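Long-range contacts in 3-ketosteroid-delta4-5alpha-dehydrogenase (Rhodococcus jostii, PDB 4AT2), which probably uses FAD to introduce a double bond between C4 and C5 of 3-keto-5alpha-steroids during steroid catabolism: residues G78-A83 with Y202-P207; G84-L89 with G185-M190; P145-F150 with F160-M165. One frame throughout, in Å; residues are numbered along the deposited sequence.

Contact 1 (G78-A83 with Y202-P207); sequences GATALA and YMLMKP. Unlike the reference sequence in segment 78-83: Thr80 (reference Ala). With FAD (flavin-adenine dinucleotide), chain D.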
loop_
_atom_site.group_PDB
_atom_site.type_symbol
_atom_site.label_atom_id
_atom_site.label_comp_id
_atom_site.label_asym_id
_atom_site.label_seq_id
_atom_site.Cartn_x
_atom_site.Cartn_y
_atom_site.Cartn_z
ATOM N N GLY A 78 -8.566 -26.459 1.247
ATOM C CA GLY A 78 -7.857 -25.234 1.658
ATOM C C GLY A 78 -8.753 -24.273 2.417
ATOM O O GLY A 78 -9.664 -24.694 3.137
ATOM N N ALA A 79 -8.495 -22.978 2.256
ATOM C CA ALA A 79 -9.353 -21.928 2.810
ATOM C C ALA A 79 -10.727 -21.945 2.154
ATOM O O ALA A 79 -11.721 -21.548 2.765
ATOM C CB ALA A 79 -8.706 -20.560 2.617
ATOM N N THR A 80 -10.790 -22.402 0.904
ATOM C CA THR A 80 -12.057 -22.395 0.175
ATOM C C THR A 80 -13.164 -23.176 0.900
ATOM O O THR A 80 -14.296 -22.701 1.007
ATOM C CB THR A 80 -11.878 -22.917 -1.269
ATOM O OG1 THR A 80 -10.909 -22.101 -1.952
ATOM C CG2 THR A 80 -13.198 -22.873 -2.024
ATOM N N ALA A 81 -12.832 -24.372 1.385
ATOM C CA ALA A 81 -13.816 -25.231 2.044
ATOM C C ALA A 81 -14.330 -24.635 3.368
ATOM O O ALA A 81 -15.375 -25.048 3.884
ATOM C CB ALA A 81 -13.231 -26.627 2.261
ATOM N N LEU A 82 -13.601 -23.654 3.902
ATOM C CA LEU A 82 -13.976 -22.972 5.152
ATOM C C LEU A 82 -14.673 -21.620 4.930
ATOM O O LEU A 82 -15.153 -20.991 5.887
ATOM C CB LEU A 82 -12.738 -22.787 6.040
ATOM C CG LEU A 82 -11.774 -23.970 6.219
ATOM C CD1 LEU A 82 -10.546 -23.558 7.014
ATOM C CD2 LEU A 82 -12.457 -25.159 6.883
ATOM N N ALA A 83 -14.753 -21.190 3.669
ATOM C CA ALA A 83 -15.305 -19.883 3.299
ATOM C C ALA A 83 -16.825 -19.824 3.397
ATOM O O ALA A 83 -17.493 -20.862 3.384
ATOM C CB ALA A 83 -14.867 -19.524 1.882
ATOM N N TYR A 202 -17.562 -25.014 1.029
ATOM C CA TYR A 202 -17.495 -26.465 0.861
ATOM C C TYR A 202 -18.387 -26.964 -0.281
ATOM O O TYR A 202 -18.016 -27.898 -0.993
ATOM C CB TYR A 202 -17.850 -27.181 2.171
ATOM C CG TYR A 202 -17.868 -28.683 2.048
ATOM C CD1 TYR A 202 -16.683 -29.419 2.114
ATOM C CD2 TYR A 202 -19.065 -29.368 1.847
ATOM C CE1 TYR A 202 -16.693 -30.803 2.000
ATOM C CE2 TYR A 202 -19.084 -30.749 1.726
ATOM C CZ TYR A 202 -17.896 -31.455 1.801
ATOM O OH TYR A 202 -17.919 -32.828 1.677
ATOM N N MET A 203 -19.557 -26.349 -0.450
ATOM C CA MET A 203 -20.467 -26.761 -1.525
ATOM C C MET A 203 -20.125 -26.144 -2.877
ATOM O O MET A 203 -20.779 -26.440 -3.879
ATOM C CB MET A 203 -21.946 -26.550 -1.156
ATOM C CG MET A 203 -22.559 -27.723 -0.393
ATOM S SD MET A 203 -22.303 -29.351 -1.147
ATOM C CE MET A 203 -23.137 -29.124 -2.720
ATOM N N LEU A 204 -19.102 -25.290 -2.905
ATOM C CA LEU A 204 -18.446 -24.959 -4.158
ATOM C C LEU A 204 -17.397 -26.032 -4.455
ATOM O O LEU A 204 -17.363 -26.580 -5.558
ATOM C CB LEU A 204 -17.807 -23.570 -4.105
ATOM C CG LEU A 204 -16.887 -23.157 -5.261
ATOM C CD1 LEU A 204 -17.597 -23.184 -6.612
ATOM C CD2 LEU A 204 -16.305 -21.778 -4.987
ATOM N N MET A 205 -16.564 -26.342 -3.460
ATOM C CA MET A 205 -15.457 -27.290 -3.634
ATOM C C MET A 205 -15.879 -28.716 -3.975
ATOM O O MET A 205 -15.315 -29.328 -4.881
ATOM C CB MET A 205 -14.582 -27.346 -2.378
ATOM C CG MET A 205 -13.546 -26.251 -2.263
ATOM S SD MET A 205 -12.443 -26.093 -3.690
ATOM C CE MET A 205 -11.452 -27.567 -3.586
ATOM N N LYS A 206 -16.842 -29.254 -3.227
ATOM C CA LYS A 206 -17.210 -30.670 -3.337
ATOM C C LYS A 206 -17.638 -31.082 -4.760
ATOM O O LYS A 206 -17.072 -32.034 -5.306
ATOM C CB LYS A 206 -18.267 -31.046 -2.284
ATOM C CG LYS A 206 -18.668 -32.513 -2.295
ATOM C CD LYS A 206 -19.681 -32.773 -1.193
ATOM C CE LYS A 206 -19.911 -34.260 -0.978
ATOM N NZ LYS A 206 -21.155 -34.710 -1.656
ATOM N N PRO A 207 -18.615 -30.369 -5.373
ATOM C CA PRO A 207 -18.977 -30.733 -6.758
ATOM C C PRO A 207 -17.826 -30.605 -7.764
ATOM O O PRO A 207 -17.743 -31.400 -8.699
ATOM C CB PRO A 207 -20.094 -29.743 -7.121
ATOM C CG PRO A 207 -20.585 -29.196 -5.828
ATOM C CD PRO A 207 -19.442 -29.259 -4.859
HETATM P PA FAD D . -6.975 -22.212 -0.938
HETATM O O1A FAD D . -8.405 -22.492 -1.187
HETATM O O2A FAD D . -6.526 -21.989 0.445
HETATM O O5B FAD D . -6.123 -23.413 -1.568
HETATM C C5B FAD D . -4.693 -23.398 -1.534
HETATM C C4B FAD D . -4.195 -24.831 -1.282
HETATM O O4B FAD D . -2.760 -24.764 -1.427
HETATM C C3B FAD D . -4.478 -25.241 0.169
HETATM O O3B FAD D . -5.156 -26.522 0.178
HETATM C C2B FAD D . -3.087 -25.313 0.810
HETATM O O2B FAD D . -3.037 -26.365 1.810
HETATM C C1B FAD D . -2.202 -25.635 -0.393
HETATM N N9A FAD D . -0.785 -25.245 -0.221
HETATM C C8A FAD D . -0.274 -24.207 0.452
HETATM N N7A FAD D . 1.051 -24.242 0.325
HETATM C C5A FAD D . 1.375 -25.301 -0.443
HETATM C C6A FAD D . 2.545 -25.817 -0.893
HETATM N N6A FAD D . 3.687 -25.212 -0.569
HETATM N N1A FAD D . 2.584 -26.920 -1.660
HETATM C C2A FAD D . 1.407 -27.559 -2.023
HETATM N N3A FAD D . 0.211 -27.024 -1.553
HETATM C C4A FAD D . 0.229 -25.911 -0.774
HETATM N N1 FAD D . -13.669 -15.357 -0.262
HETATM C C2 FAD D . -14.749 -15.290 -1.124
HETATM O O2 FAD D . -14.568 -14.930 -2.279
HETATM N N3 FAD D . -16.033 -15.633 -0.676
HETATM C C4 FAD D . -16.238 -16.008 0.654
HETATM O O4 FAD D . -17.384 -16.288 1.016
HETATM C C4X FAD D . -15.145 -16.069 1.527
HETATM N N5 FAD D . -15.310 -16.407 2.829
HETATM C C5X FAD D . -14.291 -16.233 3.693
HETATM C C6 FAD D . -14.512 -16.329 5.071
HETATM C C7 FAD D . -13.460 -16.167 5.976
HETATM C C7M FAD D . -13.742 -16.275 7.353
HETATM C C8 FAD D . -12.162 -15.891 5.499
HETATM C C8M FAD D . -11.053 -15.723 6.355
HETATM C C9 FAD D . -11.943 -15.807 4.122
HETATM C C9A FAD D . -13.006 -15.953 3.218
HETATM N N10 FAD D . -12.807 -15.839 1.882
HETATM C C10 FAD D . -13.867 -15.746 1.067
HETATM C "C1'" FAD D . -11.456 -15.889 1.264
HETATM C "C2'" FAD D . -11.264 -17.234 0.546
HETATM O "O2'" FAD D . -11.576 -18.250 1.502
HETATM C "C3'" FAD D . -9.814 -17.403 0.064
HETATM O "O3'" FAD D . -9.238 -16.154 -0.359
HETATM C "C4'" FAD D . -9.769 -18.414 -1.093
HETATM O "O4'" FAD D . -10.352 -19.644 -0.635
HETATM C "C5'" FAD D . -8.326 -18.669 -1.533
HETATM O "O5'" FAD D . -8.347 -19.555 -2.669
HETATM P P FAD D . -6.988 -20.270 -3.159
HETATM O O1P FAD D . -5.976 -19.266 -3.502
HETATM O O2P FAD D . -7.374 -21.323 -4.157
HETATM O O3P FAD D . -6.431 -20.910 -1.766
#

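Contact 2 (G84-L89 with G185-M190); sequences GGFIYL and GHVPQM. With FAD (flavin-adenine dinucleotide), chain D.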
loop_
_atom_site.group_PDB
_atom_site.type_symbol
_atom_site.label_atom_id
_atom_site.label_comp_id
_atom_site.label_asym_id
_atom_site.label_seq_id
_atom_site.Cartn_x
_atom_site.Cartn_y
_atom_site.Cartn_z
ATOM N N GLY A 84 -17.359 -18.605 3.458
ATOM C CA GLY A 84 -18.815 -18.354 3.465
ATOM C C GLY A 84 -19.508 -18.835 2.199
ATOM O O GLY A 84 -20.699 -19.190 2.207
ATOM N N GLY A 85 -18.749 -18.874 1.114
ATOM C CA GLY A 85 -19.231 -19.420 -0.144
ATOM C C GLY A 85 -19.668 -18.392 -1.162
ATOM O O GLY A 85 -20.131 -18.766 -2.240
ATOM N N PHE A 86 -19.513 -17.102 -0.850
ATOM C CA PHE A 86 -19.825 -16.061 -1.840
ATOM C C PHE A 86 -18.938 -16.239 -3.060
ATOM O O PHE A 86 -17.731 -16.482 -2.940
ATOM C CB PHE A 86 -19.547 -14.661 -1.293
ATOM C CG PHE A 86 -20.590 -14.142 -0.359
ATOM C CD1 PHE A 86 -21.721 -13.500 -0.843
ATOM C CD2 PHE A 86 -20.400 -14.229 1.013
ATOM C CE1 PHE A 86 -22.675 -12.986 0.031
ATOM C CE2 PHE A 86 -21.348 -13.717 1.893
ATOM C CZ PHE A 86 -22.487 -13.098 1.397
ATOM N N ILE A 87 -19.540 -16.084 -4.235
ATOM C CA ILE A 87 -18.817 -16.069 -5.500
ATOM C C ILE A 87 -19.340 -14.831 -6.230
ATOM O O ILE A 87 -20.545 -14.721 -6.464
ATOM C CB ILE A 87 -19.095 -17.339 -6.340
ATOM C CG1 ILE A 87 -19.000 -18.611 -5.482
ATOM C CG2 ILE A 87 -18.123 -17.403 -7.520
ATOM C CD1 ILE A 87 -19.429 -19.878 -6.207
ATOM N N TYR A 88 -18.443 -13.887 -6.523
ATOM C CA TYR A 88 -18.822 -12.593 -7.075
ATOM C C TYR A 88 -19.095 -12.695 -8.576
ATOM O O TYR A 88 -18.177 -12.703 -9.383
ATOM C CB TYR A 88 -17.749 -11.523 -6.769
ATOM C CG TYR A 88 -18.306 -10.132 -6.924
ATOM C CD1 TYR A 88 -18.933 -9.499 -5.848
ATOM C CD2 TYR A 88 -18.262 -9.475 -8.161
ATOM C CE1 TYR A 88 -19.484 -8.238 -5.991
ATOM C CE2 TYR A 88 -18.809 -8.203 -8.314
ATOM C CZ TYR A 88 -19.427 -7.602 -7.231
ATOM O OH TYR A 88 -19.997 -6.365 -7.372
ATOM N N LEU A 89 -20.371 -12.778 -8.943
ATOM C CA LEU A 89 -20.760 -13.013 -10.334
ATOM C C LEU A 89 -21.894 -12.088 -10.723
ATOM O O LEU A 89 -22.659 -11.659 -9.868
ATOM C CB LEU A 89 -21.195 -14.469 -10.516
ATOM C CG LEU A 89 -20.174 -15.540 -10.114
ATOM C CD1 LEU A 89 -20.841 -16.895 -10.139
ATOM C CD2 LEU A 89 -18.955 -15.520 -11.037
ATOM N N GLY A 185 -23.400 -11.327 -5.007
ATOM C CA GLY A 185 -22.948 -12.407 -4.128
ATOM C C GLY A 185 -23.762 -13.672 -4.378
ATOM O O GLY A 185 -24.876 -13.803 -3.859
ATOM N N HIS A 186 -23.212 -14.592 -5.177
ATOM C CA HIS A 186 -23.863 -15.882 -5.471
ATOM C C HIS A 186 -23.361 -16.915 -4.506
ATOM O O HIS A 186 -22.158 -17.109 -4.395
ATOM C CB HIS A 186 -23.570 -16.317 -6.903
ATOM C CG HIS A 186 -24.245 -15.463 -7.952
ATOM N ND1 HIS A 186 -23.985 -14.143 -8.108
ATOM C CD2 HIS A 186 -25.183 -15.797 -8.919
ATOM C CE1 HIS A 186 -24.723 -13.672 -9.131
ATOM N NE2 HIS A 186 -25.455 -14.688 -9.624
ATOM N N VAL A 187 -24.266 -17.586 -3.800
ATOM C CA VAL A 187 -23.860 -18.454 -2.681
ATOM C C VAL A 187 -24.409 -19.855 -2.905
ATOM O O VAL A 187 -25.616 -20.022 -3.045
ATOM C CB VAL A 187 -24.365 -17.892 -1.327
ATOM C CG1 VAL A 187 -23.838 -18.714 -0.147
ATOM C CG2 VAL A 187 -23.947 -16.432 -1.177
ATOM N N PRO A 188 -23.530 -20.867 -2.961
ATOM C CA PRO A 188 -24.041 -22.220 -3.184
ATOM C C PRO A 188 -25.009 -22.671 -2.090
ATOM O O PRO A 188 -24.891 -22.256 -0.938
ATOM C CB PRO A 188 -22.770 -23.076 -3.180
ATOM C CG PRO A 188 -21.718 -22.147 -3.683
ATOM C CD PRO A 188 -22.056 -20.826 -3.055
ATOM N N GLN A 189 -25.958 -23.518 -2.474
ATOM C CA GLN A 189 -27.009 -23.976 -1.577
ATOM C C GLN A 189 -26.453 -25.045 -0.648
ATOM O O GLN A 189 -25.937 -26.070 -1.100
ATOM C CB GLN A 189 -28.193 -24.521 -2.382
ATOM C CG GLN A 189 -29.440 -24.807 -1.552
ATOM C CD GLN A 189 -30.601 -25.311 -2.393
ATOM O OE1 GLN A 189 -30.432 -25.681 -3.562
ATOM N NE2 GLN A 189 -31.791 -25.321 -1.805
ATOM N N MET A 190 -26.565 -24.784 0.649
ATOM C CA MET A 190 -26.026 -25.656 1.677
ATOM C C MET A 190 -26.741 -25.395 2.996
ATOM O O MET A 190 -27.013 -24.243 3.341
ATOM C CB MET A 190 -24.531 -25.390 1.835
ATOM C CG MET A 190 -23.814 -26.334 2.775
ATOM S SD MET A 190 -22.060 -25.936 2.802
ATOM C CE MET A 190 -21.548 -26.852 4.260
HETATM P PA FAD D . -6.975 -22.212 -0.938
HETATM O O1A FAD D . -8.405 -22.492 -1.187
HETATM O O2A FAD D . -6.526 -21.989 0.445
HETATM O O5B FAD D . -6.123 -23.413 -1.568
HETATM C C5B FAD D . -4.693 -23.398 -1.534
HETATM C C4B FAD D . -4.195 -24.831 -1.282
HETATM O O4B FAD D . -2.760 -24.764 -1.427
HETATM C C3B FAD D . -4.478 -25.241 0.169
HETATM O O3B FAD D . -5.156 -26.522 0.178
HETATM C C2B FAD D . -3.087 -25.313 0.810
HETATM O O2B FAD D . -3.037 -26.365 1.810
HETATM C C1B FAD D . -2.202 -25.635 -0.393
HETATM N N9A FAD D . -0.785 -25.245 -0.221
HETATM C C8A FAD D . -0.274 -24.207 0.452
HETATM N N7A FAD D . 1.051 -24.242 0.325
HETATM C C5A FAD D . 1.375 -25.301 -0.443
HETATM C C6A FAD D . 2.545 -25.817 -0.893
HETATM N N6A FAD D . 3.687 -25.212 -0.569
HETATM N N1A FAD D . 2.584 -26.920 -1.660
HETATM C C2A FAD D . 1.407 -27.559 -2.023
HETATM N N3A FAD D . 0.211 -27.024 -1.553
HETATM C C4A FAD D . 0.229 -25.911 -0.774
HETATM N N1 FAD D . -13.669 -15.357 -0.262
HETATM C C2 FAD D . -14.749 -15.290 -1.124
HETATM O O2 FAD D . -14.568 -14.930 -2.279
HETATM N N3 FAD D . -16.033 -15.633 -0.676
HETATM C C4 FAD D . -16.238 -16.008 0.654
HETATM O O4 FAD D . -17.384 -16.288 1.016
HETATM C C4X FAD D . -15.145 -16.069 1.527
HETATM N N5 FAD D . -15.310 -16.407 2.829
HETATM C C5X FAD D . -14.291 -16.233 3.693
HETATM C C6 FAD D . -14.512 -16.329 5.071
HETATM C C7 FAD D . -13.460 -16.167 5.976
HETATM C C7M FAD D . -13.742 -16.275 7.353
HETATM C C8 FAD D . -12.162 -15.891 5.499
HETATM C C8M FAD D . -11.053 -15.723 6.355
HETATM C C9 FAD D . -11.943 -15.807 4.122
HETATM C C9A FAD D . -13.006 -15.953 3.218
HETATM N N10 FAD D . -12.807 -15.839 1.882
HETATM C C10 FAD D . -13.867 -15.746 1.067
HETATM C "C1'" FAD D . -11.456 -15.889 1.264
HETATM C "C2'" FAD D . -11.264 -17.234 0.546
HETATM O "O2'" FAD D . -11.576 -18.250 1.502
HETATM C "C3'" FAD D . -9.814 -17.403 0.064
HETATM O "O3'" FAD D . -9.238 -16.154 -0.359
HETATM C "C4'" FAD D . -9.769 -18.414 -1.093
HETATM O "O4'" FAD D . -10.352 -19.644 -0.635
HETATM C "C5'" FAD D . -8.326 -18.669 -1.533
HETATM O "O5'" FAD D . -8.347 -19.555 -2.669
HETATM P P FAD D . -6.988 -20.270 -3.159
HETATM O O1P FAD D . -5.976 -19.266 -3.502
HETATM O O2P FAD D . -7.374 -21.323 -4.157
HETATM O O3P FAD D . -6.431 -20.910 -1.766
#

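Contact 3 (P145-F150 with F160-M165); sequences PFKESF and FDDGLM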
loop_
_atom_site.group_PDB
_atom_site.type_symbol
_atom_site.label_atom_id
_atom_site.label_comp_id
_atom_site.label_asym_id
_atom_site.label_seq_id
_atom_site.Cartn_x
_atom_site.Cartn_y
_atom_site.Cartn_z
ATOM N N PRO A 145 -24.825 -26.199 -6.673
ATOM C CA PRO A 145 -26.237 -25.830 -6.605
ATOM C C PRO A 145 -26.451 -24.407 -6.072
ATOM O O PRO A 145 -25.713 -23.959 -5.197
ATOM C CB PRO A 145 -26.795 -26.854 -5.607
ATOM C CG PRO A 145 -25.664 -27.086 -4.651
ATOM C CD PRO A 145 -24.377 -26.858 -5.429
ATOM N N PHE A 146 -27.436 -23.703 -6.613
ATOM C CA PHE A 146 -27.800 -22.378 -6.104
ATOM C C PHE A 146 -29.310 -22.303 -5.932
ATOM O O PHE A 146 -30.070 -22.689 -6.832
ATOM C CB PHE A 146 -27.353 -21.246 -7.041
ATOM C CG PHE A 146 -25.866 -21.153 -7.243
ATOM C CD1 PHE A 146 -25.247 -21.866 -8.266
ATOM C CD2 PHE A 146 -25.087 -20.315 -6.447
ATOM C CE1 PHE A 146 -23.874 -21.774 -8.475
ATOM C CE2 PHE A 146 -23.714 -20.214 -6.655
ATOM C CZ PHE A 146 -23.105 -20.943 -7.674
ATOM N N LYS A 147 -29.745 -21.809 -4.779
ATOM C CA LYS A 147 -31.165 -21.580 -4.563
ATOM C C LYS A 147 -31.547 -20.257 -5.207
ATOM O O LYS A 147 -30.883 -19.245 -4.982
ATOM C CB LYS A 147 -31.484 -21.536 -3.079
ATOM C CG LYS A 147 -32.974 -21.543 -2.803
ATOM C CD LYS A 147 -33.218 -21.602 -1.313
ATOM C CE LYS A 147 -34.698 -21.459 -1.000
ATOM N NZ LYS A 147 -34.920 -21.759 0.441
ATOM N N GLU A 148 -32.617 -20.258 -5.998
ATOM C CA GLU A 148 -33.016 -19.051 -6.723
ATOM C C GLU A 148 -33.860 -18.152 -5.808
ATOM O O GLU A 148 -35.065 -17.986 -5.992
ATOM C CB GLU A 148 -33.685 -19.409 -8.071
ATOM C CG GLU A 148 -32.709 -20.143 -8.992
ATOM C CD GLU A 148 -33.148 -20.260 -10.451
ATOM O OE1 GLU A 148 -34.340 -20.522 -10.703
ATOM O OE2 GLU A 148 -32.267 -20.108 -11.344
ATOM N N SER A 149 -33.199 -17.604 -4.789
ATOM C CA SER A 149 -33.826 -16.708 -3.822
ATOM C C SER A 149 -32.784 -15.723 -3.314
ATOM O O SER A 149 -31.573 -16.029 -3.276
ATOM C CB SER A 149 -34.424 -17.487 -2.653
ATOM O OG SER A 149 -33.431 -18.279 -2.044
ATOM N N PHE A 150 -33.272 -14.551 -2.923
ATOM C CA PHE A 150 -32.438 -13.416 -2.555
ATOM C C PHE A 150 -32.630 -13.081 -1.079
ATOM O O PHE A 150 -33.760 -13.039 -0.589
ATOM C CB PHE A 150 -32.824 -12.213 -3.441
ATOM C CG PHE A 150 -32.269 -10.887 -2.984
ATOM C CD1 PHE A 150 -30.941 -10.543 -3.229
ATOM C CD2 PHE A 150 -33.096 -9.953 -2.359
ATOM C CE1 PHE A 150 -30.437 -9.314 -2.828
ATOM C CE2 PHE A 150 -32.594 -8.713 -1.969
ATOM C CZ PHE A 150 -31.264 -8.397 -2.201
ATOM N N PHE A 160 -29.955 -18.202 5.846
ATOM C CA PHE A 160 -30.535 -19.443 5.355
ATOM C C PHE A 160 -29.807 -19.880 4.081
ATOM O O PHE A 160 -28.682 -19.439 3.817
ATOM C CB PHE A 160 -32.048 -19.261 5.160
ATOM C CG PHE A 160 -32.735 -18.610 6.339
ATOM C CD1 PHE A 160 -32.797 -19.261 7.576
ATOM C CD2 PHE A 160 -33.316 -17.346 6.224
ATOM C CE1 PHE A 160 -33.422 -18.662 8.668
ATOM C CE2 PHE A 160 -33.947 -16.746 7.312
ATOM C CZ PHE A 160 -33.999 -17.405 8.533
ATOM N N ASP A 161 -30.428 -20.742 3.285
ATOM C CA ASP A 161 -29.730 -21.293 2.125
ATOM C C ASP A 161 -29.966 -20.486 0.848
ATOM O O ASP A 161 -29.886 -21.032 -0.243
ATOM C CB ASP A 161 -30.078 -22.784 1.920
ATOM C CG ASP A 161 -31.553 -23.017 1.631
ATOM O OD1 ASP A 161 -32.367 -22.110 1.896
ATOM O OD2 ASP A 161 -31.900 -24.125 1.140
ATOM N N ASP A 162 -30.249 -19.191 0.991
ATOM C CA ASP A 162 -30.483 -18.331 -0.172
ATOM C C ASP A 162 -29.243 -18.192 -1.041
ATOM O O ASP A 162 -28.107 -18.279 -0.557
ATOM C CB ASP A 162 -31.015 -16.971 0.263
ATOM C CG ASP A 162 -32.359 -17.087 0.941
ATOM O OD1 ASP A 162 -33.314 -17.576 0.297
ATOM O OD2 ASP A 162 -32.459 -16.728 2.126
ATOM N N GLY A 163 -29.466 -18.005 -2.337
ATOM C CA GLY A 163 -28.372 -18.013 -3.297
ATOM C C GLY A 163 -27.827 -16.663 -3.718
ATOM O O GLY A 163 -26.759 -16.592 -4.317
ATOM N N LEU A 164 -28.549 -15.585 -3.423
ATOM C CA LEU A 164 -28.118 -14.264 -3.893
ATOM C C LEU A 164 -28.232 -13.207 -2.801
ATOM O O LEU A 164 -29.211 -13.178 -2.047
ATOM C CB LEU A 164 -28.916 -13.858 -5.152
ATOM C CG LEU A 164 -28.497 -12.604 -5.935
ATOM C CD1 LEU A 164 -27.158 -12.796 -6.637
ATOM C CD2 LEU A 164 -29.575 -12.279 -6.960
ATOM N N MET A 165 -27.216 -12.352 -2.714
ATOM C CA MET A 165 -27.161 -11.319 -1.676
ATOM C C MET A 165 -26.219 -10.221 -2.142
ATOM O O MET A 165 -25.256 -10.504 -2.850
ATOM C CB MET A 165 -26.650 -11.948 -0.373
ATOM C CG MET A 165 -26.681 -11.044 0.844
ATOM S SD MET A 165 -26.203 -11.984 2.315
ATOM C CE MET A 165 -25.909 -10.649 3.467
HETATM O O HOH W 1 -28.096 -21.162 -2.539
HETATM O O HOH W 2 -34.581 -24.374 1.147
#

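Contact 1 (G78-A83 with Y202-P207)
Thr80 and Met205 meet because of how each side chain leaves its backbone. At a chi1 of -58°, Thr80 has CG2 anti to the backbone N, which sends the methyl to the helix, while OG1 stays beside its own N and turns to the cofactor. In Met205 (chi1 -82°) CG lies opposite the carbonyl carbon, and further bends at the next two torsions bring CG and SD against the threonine methyl, the two side chains crossing at about a right angle. The contact belongs to the Rossmann-type FAD-binding fold. Residues 79-82 form a short turn with helical backbone angles, resting on the start of helix 202-214.

The packing is tight: Thr80 CG2 is 3.4 Å from Met205 CG and 3.7 Å from Met205 SD. Beyond it, Met205 reaches Val54 of helix 51-62, next to the likely GxGxxG turn. Residue 80 differs from the reference sequence, and here its hydroxyl is bound to the cofactor. FAD O4' donates to Thr80 OG1 at 2.8 Å, and Thr80 OG1 donates to FAD O1A at 2.6 Å; Ile51 N also bonds to this hydroxyl, so three partners fix its rotation.

The turn itself presents amides to the same phosphate. Ala79 N lies 2.9 Å from FAD O2A in a nearly straight bond (164°), and Thr80 N lies 3.2 Å from FAD O1A, an arrangement that would temper the phosphate charge. Ala81 gives the turn a second foothold on the helix, its CB approaching the Tyr202 ring at the edge, while Lys198 makes a cation-pi contact with that ring. At the far end of the turn the methyl of Ala83 reaches the isoalloxazine, with CB 3.3 Å from FAD N5.

Contact 2 (G84-L89 with G185-M190)
Ile87 and His186 form an antiparallel hydrogen-bonded pair, with Ile87 N 2.8 Å from His186 O and His186 N 3.0 Å from Ile87 O; Tyr88 and Gly185 follow as a non-hydrogen-bonded pair.

Beside this two-pair match the Phe86 ring is held from more than one direction. A chi1 of -78° sets its CG beside the backbone N, and Val187 CG2 then sits over one face, 4.1 Å from the ring centroid and 27° off the normal, as a CH-pi contact. At the rim, in the ring plane, lie the CA of Gly185 and FAD O4. The Phe86 side chain is also about 4 Å from the bound androstenedione at the nearest atoms, which places it close to the steroid. The His186 ring has Leu89 CB over one face, 4.0 Å from the centroid, while NE2 bonds to Thr93 OG1 and ND1 to Arg184 O. Ile87 CD1 packs crosswise on the Pro188 ring.

The backbone of residues 84-86 reads the flavin edge. Gly84 N donates to FAD N5 at 3.1 Å, Phe86 N to FAD O4 at 2.9 Å, with a weak bond from Gly85 N to the same oxygen, and FAD N3 donates to Phe86 O at 3.0 Å. Amides directed at N5 and O4 would draw electron density from that part of the ring and probably make the flavin a better electron acceptor.

Contact 3 (P145-F150 with F160-M165)
Lys147 runs across Asp161, and its fully extended chain can be traced atom by atom. CG stands anti to the backbone N (chi1 -170°), which carries the chain out across the aspartate. CB begins against the carbonyl, 3.3 Å from Asp161 O; CG keeps near the same oxygen. CD passes over to the carboxylate, 3.4 Å from Asp161 OD1, and CE continues beside it at 3.8 Å from the same OD1. NZ closes the salt bridge at 3.0 Å from Asp161 OD1, approaching on the syn side but 23° out of the carboxylate plane. A water accepts from Lys147 NZ and donates to Asp161 OD2, so the ammonium grips both carboxylate oxygens, one directly and one through the water. Gln189 NE2 also bonds to Asp161 OD2. A second water joins the backbones, accepting from Lys147 N and donating to Asp161 O.

Beyond these residues, the chain turns at Glu148, the centre of an inverse gamma turn, and meets strand 164-165, an outer strand of the three-stranded antiparallel sheet made with 185-186 and 87-88. One carbonyl serves two amides there: Leu164 N lies 3.1 Å from Ser149 O, in the carbonyl plane with a C=O...N angle of 157°, and Gly163 N makes a weak bond to the same oxygen at 3.0 Å. Phe150 and Leu164 then form a single backbone bridge. The Phe150 ring, which also meets that of Phe101, slants across the strand so that CD1 comes 3.4 Å from Leu164 O and CE1 lies 4.0 Å from Met165 CA.

All three contacts belong to the FAD-binding domain; contacts 1 and 2 touch the cofactor and contact 3 lies farther out. Contact 2 lies between the others, its centre about 11 Å from that of contact 1 and 8 Å from that of contact 3; contacts 1 and 3 are 17 Å apart, centre to centre. Along the chain they enclose one another: contact 3 falls within the span of contact 2, which falls within that of contact 1. Strands 87-88, 185-186 and 164-165 share one sheet, with 185-186 in the middle. Met203 of helix 202-214 packs on Met190 and Pro145, tying the flavin side to the outer loop.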